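Hypothetical protein (PDB 2OP5) is of unknown function but forms a dimer with a ferredoxin-like fold, as in the dimeric alpha-beta barrel proteins. Local coordinates at residues 33-38 and 49-54. Sequence-based numbering, arbitrary orientation.
Sequences EVWSED and IRHVIS. With EDO (1,2-ethanediol), chain G.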
ATOM      1  N   GLU A  33      18.912   7.576   6.342  1.00 37.77           N
ATOM      2  CA  GLU A  33      19.869   6.882   7.211  1.00 38.18           C
ATOM      3  C   GLU A  33      19.550   5.374   7.204  1.00 37.51           C
ATOM      4  O   GLU A  33      20.437   4.544   7.357  1.00 38.68           O
ATOM      5  CB  GLU A  33      19.775   7.407   8.661  1.00 38.08           C
ATOM      6  CG  GLU A  33      20.171   8.876   8.842  1.00 40.45           C
ATOM      7  CD  GLU A  33      19.733   9.483  10.189  1.00 40.15           C
ATOM      8  OE1 GLU A  33      19.513   8.737  11.173  1.00 43.65           O
ATOM      9  OE2 GLU A  33      19.600  10.724  10.248  1.00 41.05           O
ATOM     10  N   VAL A  34      18.272   5.034   7.032  1.00 36.15           N
ATOM     11  CA  VAL A  34      17.805   3.646   7.048  1.00 35.17           C
ATOM     12  C   VAL A  34      17.792   3.002   5.671  1.00 33.41           C
ATOM     13  O   VAL A  34      18.473   2.011   5.431  1.00 33.51           O
ATOM     14  CB  VAL A  34      16.364   3.562   7.623  1.00 34.94           C
ATOM     15  CG1 VAL A  34      15.848   2.110   7.664  1.00 36.09           C
ATOM     16  CG2 VAL A  34      16.305   4.191   9.007  1.00 37.67           C
ATOM     17  N   TRP A  35      17.004   3.575   4.775  1.00 31.80           N
ATOM     18  CA  TRP A  35      16.798   3.036   3.458  1.00 30.35           C
ATOM     19  C   TRP A  35      17.831   3.575   2.488  1.00 30.08           C
ATOM     20  O   TRP A  35      17.548   4.445   1.657  1.00 31.50           O
ATOM     21  CB  TRP A  35      15.356   3.332   3.029  1.00 30.53           C
ATOM     22  CG  TRP A  35      14.354   2.831   4.083  1.00 30.36           C
ATOM     23  CD1 TRP A  35      13.608   3.600   4.940  1.00 30.17           C
ATOM     24  CD2 TRP A  35      14.070   1.467   4.432  1.00 31.20           C
ATOM     25  NE1 TRP A  35      12.861   2.812   5.762  1.00 30.05           N
ATOM     26  CE2 TRP A  35      13.117   1.495   5.482  1.00 31.17           C
ATOM     27  CE3 TRP A  35      14.500   0.224   3.946  1.00 29.94           C
ATOM     28  CZ2 TRP A  35      12.594   0.334   6.050  1.00 29.03           C
ATOM     29  CZ3 TRP A  35      13.969  -0.931   4.529  1.00 29.17           C
ATOM     30  CH2 TRP A  35      13.032  -0.859   5.563  1.00 29.27           C
ATOM     31  N   SER A  36      19.057   3.072   2.633  1.00 29.30           N
ATOM     32  CA  SER A  36      20.154   3.418   1.739  1.00 27.19           C
ATOM     33  C   SER A  36      20.009   2.586   0.468  1.00 27.02           C
ATOM     34  O   SER A  36      19.353   1.549   0.464  1.00 25.11           O
ATOM     35  CB  SER A  36      21.488   3.104   2.401  1.00 26.94           C
ATOM     36  OG  SER A  36      21.600   1.720   2.670  1.00 25.27           O
ATOM     37  N   GLU A  37      20.638   3.042  -0.607  1.00 27.88           N
ATOM     38  CA  GLU A  37      20.596   2.329  -1.881  1.00 29.31           C
ATOM     39  C   GLU A  37      21.400   1.042  -1.702  1.00 28.23           C
ATOM     40  O   GLU A  37      21.164   0.047  -2.384  1.00 27.15           O
ATOM     41  CB  GLU A  37      21.184   3.155  -3.045  1.00 30.09           C
ATOM     42  CG  GLU A  37      20.757   4.634  -3.133  1.00 33.64           C
ATOM     43  CD  GLU A  37      19.263   4.870  -3.334  1.00 37.04           C
ATOM     44  OE1 GLU A  37      18.528   3.949  -3.736  1.00 39.53           O
ATOM     45  OE2 GLU A  37      18.827   6.020  -3.102  1.00 41.04           O
ATOM     46  N   ASP A  38      22.360   1.077  -0.784  1.00 27.55           N
ATOM     47  CA  ASP A  38      23.152  -0.096  -0.485  1.00 28.08           C
ATOM     48  C   ASP A  38      22.246  -1.212   0.046  1.00 26.81           C
ATOM     49  O   ASP A  38      22.261  -2.332  -0.465  1.00 26.65           O
ATOM     50  CB  ASP A  38      24.230   0.272   0.531  1.00 29.34           C
ATOM     51  CG  ASP A  38      25.136  -0.888   0.865  1.00 31.34           C
ATOM     52  OD1 ASP A  38      25.332  -1.784   0.025  1.00 34.47           O
ATOM     53  OD2 ASP A  38      25.659  -0.900   1.993  1.00 36.87           O
ATOM     54  N   ILE A  49      10.873  -5.998  -4.531  1.00 27.77           N
ATOM     55  CA  ILE A  49      10.596  -5.444  -5.851  1.00 28.55           C
ATOM     56  C   ILE A  49      10.405  -3.945  -5.779  1.00 28.45           C
ATOM     57  O   ILE A  49      10.942  -3.208  -6.590  1.00 27.30           O
ATOM     58  CB  ILE A  49       9.304  -6.049  -6.446  1.00 28.90           C
ATOM     59  CG1 ILE A  49       9.482  -7.564  -6.624  1.00 30.24           C
ATOM     60  CG2 ILE A  49       8.917  -5.338  -7.766  1.00 29.99           C
ATOM     61  CD1 ILE A  49       8.219  -8.317  -7.043  1.00 30.67           C
ATOM     62  N   ARG A  50       9.646  -3.499  -4.785  1.00 29.51           N
ATOM     63  CA  ARG A  50       9.285  -2.104  -4.670  1.00 31.39           C
ATOM     64  C   ARG A  50       9.059  -1.697  -3.213  1.00 29.16           C
ATOM     65  O   ARG A  50       8.651  -2.513  -2.391  1.00 27.78           O
ATOM     66  CB  ARG A  50       8.021  -1.870  -5.505  1.00 31.76           C
ATOM     67  CG  ARG A  50       7.611  -0.413  -5.702  1.00 35.39           C
ATOM     68  CD  ARG A  50       6.287  -0.337  -6.417  1.00 36.99           C
ATOM     69  NE  ARG A  50       6.405  -0.761  -7.818  1.00 40.64           N
ATOM     70  CZ  ARG A  50       6.387   0.053  -8.875  1.00 41.74           C
ATOM     71  NH1 ARG A  50       6.228   1.378  -8.746  1.00 40.10           N
ATOM     72  NH2 ARG A  50       6.510  -0.475 -10.098  1.00 44.82           N
ATOM     73  N   HIS A  51       9.348  -0.432  -2.919  1.00 28.28           N
ATOM     74  CA  HIS A  51       9.185   0.157  -1.583  1.00 27.90           C
ATOM     75  C   HIS A  51       8.836   1.613  -1.774  1.00 26.68           C
ATOM     76  O   HIS A  51       9.626   2.367  -2.311  1.00 27.21           O
ATOM     77  CB  HIS A  51      10.432   0.008  -0.722  1.00 27.73           C
ATOM     78  CG  HIS A  51      10.300   0.594   0.656  1.00 28.27           C
ATOM     79  ND1 HIS A  51      11.357   1.177   1.321  1.00 28.68           N
ATOM     80  CD2 HIS A  51       9.232   0.701   1.485  1.00 29.84           C
ATOM     81  CE1 HIS A  51      10.960   1.573   2.518  1.00 29.41           C
ATOM     82  NE2 HIS A  51       9.672   1.301   2.644  1.00 30.59           N
ATOM     83  N   VAL A  52       7.647   1.988  -1.329  1.00 26.22           N
ATOM     84  CA  VAL A  52       7.090   3.322  -1.502  1.00 26.64           C
ATOM     85  C   VAL A  52       6.755   3.909  -0.143  1.00 27.11           C
ATOM     86  O   VAL A  52       6.094   3.265   0.692  1.00 26.93           O
ATOM     87  CB  VAL A  52       5.785   3.278  -2.314  1.00 26.97           C
ATOM     88  CG1 VAL A  52       5.436   4.680  -2.823  1.00 28.27           C
ATOM     89  CG2 VAL A  52       5.914   2.318  -3.477  1.00 28.45           C
ATOM     90  N   ILE A  53       7.231   5.124   0.082  1.00 27.48           N
ATOM     91  CA  ILE A  53       7.001   5.824   1.323  1.00 27.66           C
ATOM     92  C   ILE A  53       6.171   7.034   0.954  1.00 27.77           C
ATOM     93  O   ILE A  53       6.502   7.773   0.020  1.00 26.25           O
ATOM     94  CB  ILE A  53       8.316   6.273   2.008  1.00 27.31           C
ATOM     95  CG1 ILE A  53       9.239   5.062   2.197  1.00 27.93           C
ATOM     96  CG2 ILE A  53       7.992   6.965   3.347  1.00 27.59           C
ATOM     97  CD1 ILE A  53      10.630   5.384   2.726  1.00 28.16           C
ATOM     98  N   SER A  54       5.129   7.245   1.739  1.00 28.34           N
ATOM     99  CA  SER A  54       4.164   8.276   1.487  1.00 31.17           C
ATOM    100  C   SER A  54       3.752   9.034   2.768  1.00 29.60           C
ATOM    101  O   SER A  54       3.769   8.495   3.861  1.00 28.90           O
ATOM    102  CB  SER A  54       2.948   7.612   0.806  1.00 31.42           C
ATOM    103  OG  SER A  54       1.765   8.374   0.986  1.00 37.72           O
TER
HETATM  104  C1  EDO G 117      18.444   1.678  -5.520  1.00 34.45           C
HETATM  105  O1  EDO G 117      18.050   1.508  -6.897  1.00 36.14           O
HETATM  106  C2  EDO G 117      19.227   0.504  -4.924  1.00 35.47           C
HETATM  107  O2  EDO G 117      20.554   0.313  -5.432  1.00 34.11           O
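Trp35 and His51 form an edge-to-face aromatic pair that ties the helical layer of a ferredoxin-like fold to strand 48-56 of its antiparallel sheet. Along 33-38, Val34 comes first: its CG1 lies against the indole face turned away from His51, offset toward the rim. Trp35 then sits at the centre of an inverse gamma turn joining helices 31-34 and 37-46, closed by a weak backbone hydrogen bond from Ser36 N to Val34 O (3.0 Å). With CG anti to its own carbonyl carbon (chi1 -54°), the indole extends toward the strand, spanning backbones whose CA atoms at Trp35 and His51 are 9.6 Å apart. The ring geometry is T-shaped: the planes meet at 64°, and the centroids of the Trp35 six-membered ring and the imidazole are 4.7 Å apart. His51 CE1 stands over the middle of the indole, 3.7 Å from both CD2 and CE2 of Trp35. The imidazole is further fixed by a hydrogen bond between ND1 and Tyr40 OH and by stacking on Phe68, which also meets the Trp35 ring. Replacing Trp35 by an alanine would probably open a gap over His51 CE1 and leave the imidazole freer to tilt. Next, Ser36 takes the N-cap position of helix 37-46, its OG bonded to Leu39 N, while Glu37 O accepts a weak hydrogen bond from O2 of a 1,2-ethanediol at 3.1 Å. Residues 50-54 pair antiparallel with a strand of the second subunit, carrying the sheet across the dimer interface. Two residues beyond His51, Ile53 adds an apolar touch, its CD1 methyl 4.1 Å from Trp35 CD1.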